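Local coordinates for TPR repeat-containing protein (Cytophaga hutchinsonii, PDB 3U4T) that is of unknown function but, as a tetratricopeptide-repeat protein built from stacked helices, probably serves as a scaffold for binding other proteins, at residues Leu92-Tyr97 / Ser116-Lys121; Ala223-Ala228 / Pro252-Ala257. The protein carries 1 engineered substitution. All coordinates share one frame; numbering follows the deposited sequence.

Contact 1 of 2, residues Leu92-Tyr97 / Ser116-Lys121; sequences LAIQQY and SYFYNK
I94 carries the first segment's share of this contact, meeting Y117 and F118. With chi1 -64° and chi2 -63°, CG1 of the isoleucine lies beside the backbone N and CD1 is carried to the two rings. That methyl does the touching: CD1 lies 3.9 Å from Y117 CD2 and 4.4 Å from F118 CE2, meeting both rings obliquely, and the I94 and Y117 side chains cross at about a right angle. The rings are in contact with each other, Y117 CD2 standing 3.6 Å above the F118 plane, over its centre. K121 CG lies over one face of the Y117 ring, offset toward the rim, and the Y117 hydroxyl is hydrogen-bonded to D90. Further along, the CB of Y97 also faces 116-121, but its ring stays clear of them and packs on M110, Q113 and I114 earlier in helix 109-120. No hydrogen bond spans the segments, and they bury just 115 Å² together, so the evidence is for light apolar packing at the surface. Two consecutive helices packed side by side and joined by such side chains are consistent with the helix-on-helix packing of a tetratricopeptide-repeat solenoid.

Contact 2 of 2, residues Ala223-Ala228 / Pro252-Ala257; sequences ANEYIA and PTNKKA
An almost fully extended chi2 (-166°) brings the carboxylate of E225, on helix 217-233, near N254 and K256, whereas K256 bends at its own chi2 (87°) and curls back on the start of helix 255-261. With this bend and the turns beyond it, K256 NZ reaches N254 OD1 and donates to it at 2.8 Å, approaching from above the carbonyl plane, 52° out of it. The same oxygen also accepts two weak bonds, from K256 N at 3.0 Å and from A257 N at 3.4 Å, so three N-H donors gather on it, two of them weakly, and restrain the amide at the N-cap position. Across the segments the approach is looser. E225 OE2 stops 4.3 Å from N254 ND2, beyond hydrogen-bonding range, and makes a loose van der Waals approach to K256 CD at 4.4 Å. A separation of 5.8 Å between E225 OE2 and K256 NZ leaves the opposite charges apart. The carboxylate may nevertheless be favoured electrostatically by the lysine and by the nearby helix start. Apolar cover comes from helix 237-250, where I247 touches N254 and W244 meets both A228 and A257. The arrangement is a helix N-cap built on an asparagine, set where the last modelled helix packs beside the preceding helices, consistent with the end of a tetratricopeptide-type helical array.

Overall arrangement
Followed from the N terminus, the chain first meets contact 1, where helix 109-120 returns against helix 90-103 and closes a loop of 18 residues, mostly helical. Contact 2 opens only after contact 1 has closed; it closes a loop of 23 residues, including all of helix 237-250, and joins helix 217-233 to the start of helix 255-261. The two are therefore in series, neither nested nor crossed. Their centres lie 38 Å apart on opposite sides of the chain's centre, and their nearest atoms remain about 18 Å apart. Contact 1 thus ties consecutive helices, and contact 2 ties second neighbours in sequence, with helix 237-250 between them, as expected of an elongated array held by local packing.

Contact 1 of 2, residues Leu92-Tyr97 / Ser116-Lys121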
loop_
_atom_site.group_PDB
_atom_site.type_symbol
_atom_site.label_atom_id
_atom_site.label_comp_id
_atom_site.label_asym_id
_atom_site.label_seq_id
_atom_site.Cartn_x
_atom_site.Cartn_y
_atom_site.Cartn_z
ATOM N N LEU A 92 -8.639 -19.183 0.274
ATOM C CA LEU A 92 -9.998 -18.890 -0.163
ATOM C C LEU A 92 -10.079 -17.427 -0.592
ATOM O O LEU A 92 -10.661 -17.097 -1.621
ATOM C CB LEU A 92 -10.959 -19.167 0.987
ATOM C CG LEU A 92 -12.244 -19.947 0.731
ATOM C CD1 LEU A 92 -12.109 -20.902 -0.457
ATOM C CD2 LEU A 92 -12.556 -20.703 2.012
ATOM N N ALA A 93 -9.477 -16.543 0.189
ATOM C CA ALA A 93 -9.499 -15.133 -0.173
ATOM C C ALA A 93 -8.780 -14.908 -1.511
ATOM O O ALA A 93 -9.237 -14.114 -2.335
ATOM C CB ALA A 93 -8.855 -14.287 0.930
ATOM N N ILE A 94 -7.663 -15.603 -1.732
ATOM C CA ILE A 94 -6.925 -15.445 -2.984
ATOM C C ILE A 94 -7.800 -15.870 -4.164
ATOM O O ILE A 94 -7.795 -15.233 -5.217
ATOM C CB ILE A 94 -5.620 -16.282 -3.018
ATOM C CG1 ILE A 94 -4.637 -15.793 -1.948
ATOM C CG2 ILE A 94 -4.972 -16.173 -4.404
ATOM C CD1 ILE A 94 -4.162 -14.369 -2.128
ATOM N N GLN A 95 -8.563 -16.944 -3.994
ATOM C CA GLN A 95 -9.420 -17.404 -5.078
ATOM C C GLN A 95 -10.489 -16.371 -5.388
ATOM O O GLN A 95 -10.791 -16.109 -6.548
ATOM C CB GLN A 95 -10.066 -18.740 -4.719
ATOM C CG GLN A 95 -9.154 -19.946 -4.893
ATOM C CD GLN A 95 -9.934 -21.246 -4.963
ATOM O OE1 GLN A 95 -10.312 -21.810 -3.938
ATOM N NE2 GLN A 95 -10.201 -21.715 -6.181
ATOM N N GLN A 96 -11.052 -15.780 -4.340
ATOM C CA GLN A 96 -12.084 -14.765 -4.497
ATOM C C GLN A 96 -11.529 -13.537 -5.205
ATOM O O GLN A 96 -12.236 -12.873 -5.960
ATOM C CB GLN A 96 -12.646 -14.362 -3.137
ATOM C CG GLN A 96 -13.284 -15.502 -2.378
ATOM C CD GLN A 96 -14.150 -16.351 -3.266
ATOM O OE1 GLN A 96 -15.043 -15.849 -3.937
ATOM N NE2 GLN A 96 -13.881 -17.649 -3.285
ATOM N N TYR A 97 -10.262 -13.225 -4.958
ATOM C CA TYR A 97 -9.645 -12.080 -5.627
ATOM C C TYR A 97 -9.516 -12.414 -7.094
ATOM O O TYR A 97 -9.708 -11.555 -7.952
ATOM C CB TYR A 97 -8.244 -11.747 -5.073
ATOM C CG TYR A 97 -8.231 -11.170 -3.677
ATOM C CD1 TYR A 97 -9.275 -10.359 -3.222
ATOM C CD2 TYR A 97 -7.165 -11.415 -2.814
ATOM C CE1 TYR A 97 -9.259 -9.805 -1.934
ATOM C CE2 TYR A 97 -7.137 -10.862 -1.526
ATOM C CZ TYR A 97 -8.187 -10.060 -1.098
ATOM O OH TYR A 97 -8.165 -9.505 0.162
ATOM N N SER A 116 0.591 -8.288 -3.398
ATOM C CA SER A 116 0.903 -7.728 -2.097
ATOM C C SER A 116 0.871 -8.834 -1.060
ATOM O O SER A 116 1.734 -8.875 -0.176
ATOM C CB SER A 116 -0.106 -6.653 -1.717
ATOM O OG SER A 116 -0.007 -5.554 -2.599
ATOM N N TYR A 117 -0.115 -9.729 -1.167
ATOM C CA TYR A 117 -0.240 -10.836 -0.220
ATOM C C TYR A 117 1.046 -11.644 -0.133
ATOM O O TYR A 117 1.580 -11.874 0.945
ATOM C CB TYR A 117 -1.366 -11.803 -0.607
ATOM C CG TYR A 117 -1.364 -13.040 0.273
ATOM C CD1 TYR A 117 -1.846 -12.982 1.583
ATOM C CD2 TYR A 117 -0.794 -14.232 -0.164
ATOM C CE1 TYR A 117 -1.755 -14.076 2.438
ATOM C CE2 TYR A 117 -0.694 -15.343 0.688
ATOM C CZ TYR A 117 -1.174 -15.254 1.989
ATOM O OH TYR A 117 -1.048 -16.331 2.855
ATOM N N PHE A 118 1.534 -12.092 -1.274
ATOM C CA PHE A 118 2.745 -12.892 -1.287
ATOM C C PHE A 118 3.996 -12.074 -0.938
ATOM O O PHE A 118 5.007 -12.618 -0.450
ATOM C CB PHE A 118 2.869 -13.583 -2.649
ATOM C CG PHE A 118 1.860 -14.676 -2.849
ATOM C CD1 PHE A 118 1.992 -15.893 -2.186
ATOM C CD2 PHE A 118 0.740 -14.465 -3.624
ATOM C CE1 PHE A 118 1.022 -16.871 -2.292
ATOM C CE2 PHE A 118 -0.240 -15.450 -3.732
ATOM C CZ PHE A 118 -0.094 -16.649 -3.064
ATOM N N TYR A 119 3.917 -10.768 -1.183
ATOM C CA TYR A 119 5.004 -9.849 -0.872
ATOM C C TYR A 119 5.141 -9.809 0.644
ATOM O O TYR A 119 6.252 -9.852 1.182
ATOM C CB TYR A 119 4.678 -8.453 -1.425
ATOM C CG TYR A 119 5.525 -7.337 -0.873
ATOM C CD1 TYR A 119 5.185 -6.700 0.319
ATOM C CD2 TYR A 119 6.666 -6.901 -1.550
ATOM C CE1 TYR A 119 5.956 -5.654 0.824
ATOM C CE2 TYR A 119 7.438 -5.865 -1.058
ATOM C CZ TYR A 119 7.082 -5.246 0.130
ATOM O OH TYR A 119 7.880 -4.237 0.623
ATOM N N ASN A 120 4.010 -9.733 1.333
ATOM C CA ASN A 120 4.035 -9.701 2.788
ATOM C C ASN A 120 4.429 -11.060 3.350
ATOM O O ASN A 120 4.805 -11.162 4.513
ATOM C CB ASN A 120 2.671 -9.283 3.367
ATOM C CG ASN A 120 2.254 -7.883 2.941
ATOM O OD1 ASN A 120 3.058 -6.955 2.956
ATOM N ND2 ASN A 120 0.986 -7.729 2.573
ATOM N N LYS A 121 4.338 -12.107 2.534
ATOM C CA LYS A 121 4.712 -13.442 2.995
ATOM C C LYS A 121 6.106 -13.818 2.499
ATOM O O LYS A 121 6.553 -14.946 2.690
ATOM C CB LYS A 121 3.695 -14.490 2.532
ATOM C CG LYS A 121 2.289 -14.291 3.083
ATOM C CD LYS A 121 2.282 -14.221 4.590
ATOM C CE LYS A 121 0.879 -14.065 5.131
ATOM N NZ LYS A 121 0.881 -14.318 6.590
#

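Contact 2 of 2, residues Ala223-Ala228 / Pro252-Ala257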
loop_
_atom_site.group_PDB
_atom_site.type_symbol
_atom_site.label_atom_id
_atom_site.label_comp_id
_atom_site.label_asym_id
_atom_site.label_seq_id
_atom_site.Cartn_x
_atom_site.Cartn_y
_atom_site.Cartn_z
ATOM N N ALA A 223 18.109 10.395 5.180
ATOM C CA ALA A 223 18.817 11.122 4.142
ATOM C C ALA A 223 20.083 11.752 4.716
ATOM O O ALA A 223 21.164 11.615 4.153
ATOM C CB ALA A 223 17.911 12.186 3.557
ATOM N N ASN A 224 19.960 12.428 5.849
ATOM C CA ASN A 224 21.121 13.063 6.453
ATOM C C ASN A 224 22.158 12.068 6.946
ATOM O O ASN A 224 23.362 12.339 6.883
ATOM C CB ASN A 224 20.690 13.986 7.595
ATOM C CG ASN A 224 20.200 15.335 7.099
ATOM O OD1 ASN A 224 20.984 16.174 6.665
ATOM N ND2 ASN A 224 18.898 15.544 7.155
ATOM N N GLU A 225 21.694 10.920 7.437
ATOM C CA GLU A 225 22.599 9.896 7.928
ATOM C C GLU A 225 23.468 9.413 6.784
ATOM O O GLU A 225 24.675 9.296 6.932
ATOM C CB GLU A 225 21.825 8.726 8.536
ATOM C CG GLU A 225 21.383 8.940 9.978
ATOM C CD GLU A 225 20.925 7.650 10.647
ATOM O OE1 GLU A 225 21.251 6.564 10.127
ATOM O OE2 GLU A 225 20.253 7.711 11.697
ATOM N N TYR A 226 22.858 9.134 5.642
ATOM C CA TYR A 226 23.625 8.682 4.489
ATOM C C TYR A 226 24.675 9.745 4.155
ATOM O O TYR A 226 25.863 9.454 4.053
ATOM C CB TYR A 226 22.704 8.481 3.282
ATOM C CG TYR A 226 23.461 8.213 1.996
ATOM C CD1 TYR A 226 23.915 6.931 1.682
ATOM C CD2 TYR A 226 23.787 9.254 1.122
ATOM C CE1 TYR A 226 24.663 6.690 0.547
ATOM C CE2 TYR A 226 24.545 9.017 -0.012
ATOM C CZ TYR A 226 24.977 7.740 -0.296
ATOM O OH TYR A 226 25.717 7.510 -1.432
ATOM N N ILE A 227 24.223 10.983 3.995
ATOM C CA ILE A 227 25.127 12.069 3.669
ATOM C C ILE A 227 26.273 12.152 4.672
ATOM O O ILE A 227 27.444 12.183 4.281
ATOM C CB ILE A 227 24.376 13.417 3.620
ATOM C CG1 ILE A 227 23.233 13.333 2.610
ATOM C CG2 ILE A 227 25.326 14.535 3.200
ATOM C CD1 ILE A 227 23.696 13.085 1.200
ATOM N N ALA A 228 25.946 12.178 5.963
ATOM C CA ALA A 228 26.986 12.261 6.998
ATOM C C ALA A 228 28.035 11.157 6.868
ATOM O O ALA A 228 29.227 11.408 7.069
ATOM C CB ALA A 228 26.363 12.237 8.389
ATOM N N PRO A 252 16.996 15.677 19.062
ATOM C CA PRO A 252 18.047 16.048 20.016
ATOM C C PRO A 252 18.715 14.890 20.747
ATOM O O PRO A 252 19.842 15.018 21.229
ATOM C CB PRO A 252 17.315 16.977 20.979
ATOM C CG PRO A 252 16.270 17.593 20.121
ATOM C CD PRO A 252 15.751 16.392 19.376
ATOM N N THR A 253 18.020 13.759 20.811
ATOM C CA THR A 253 18.515 12.579 21.514
ATOM C C THR A 253 19.111 11.495 20.617
ATOM O O THR A 253 19.498 10.433 21.104
ATOM C CB THR A 253 17.379 11.919 22.328
ATOM O OG1 THR A 253 16.682 10.975 21.501
ATOM C CG2 THR A 253 16.379 12.976 22.801
ATOM N N ASN A 254 19.190 11.748 19.314
ATOM C CA ASN A 254 19.713 10.740 18.400
ATOM C C ASN A 254 21.144 10.332 18.725
ATOM O O ASN A 254 22.074 11.131 18.620
ATOM C CB ASN A 254 19.629 11.232 16.961
ATOM C CG ASN A 254 19.811 10.112 15.966
ATOM O OD1 ASN A 254 20.764 9.350 16.051
ATOM N ND2 ASN A 254 18.895 10.005 15.017
ATOM N N LYS A 255 21.311 9.065 19.093
ATOM C CA LYS A 255 22.611 8.521 19.475
ATOM C C LYS A 255 23.684 8.443 18.378
ATOM O O LYS A 255 24.864 8.658 18.653
ATOM C CB LYS A 255 22.407 7.145 20.111
ATOM C CG LYS A 255 21.320 7.123 21.188
ATOM C CD LYS A 255 21.314 5.814 21.974
ATOM C CE LYS A 255 22.006 5.961 23.328
ATOM N NZ LYS A 255 23.403 6.471 23.231
ATOM N N LYS A 256 23.282 8.134 17.147
ATOM C CA LYS A 256 24.230 8.052 16.035
ATOM C C LYS A 256 24.850 9.415 15.742
ATOM O O LYS A 256 26.062 9.533 15.563
ATOM C CB LYS A 256 23.551 7.556 14.750
ATOM C CG LYS A 256 23.205 6.075 14.688
ATOM C CD LYS A 256 21.837 5.771 15.294
ATOM C CE LYS A 256 21.843 5.832 16.819
ATOM N NZ LYS A 256 20.885 6.839 17.362
ATOM N N ALA A 257 24.010 10.443 15.680
ATOM C CA ALA A 257 24.483 11.797 15.393
ATOM C C ALA A 257 25.288 12.390 16.546
ATOM O O ALA A 257 26.186 13.212 16.341
ATOM C CB ALA A 257 23.301 12.699 15.068
#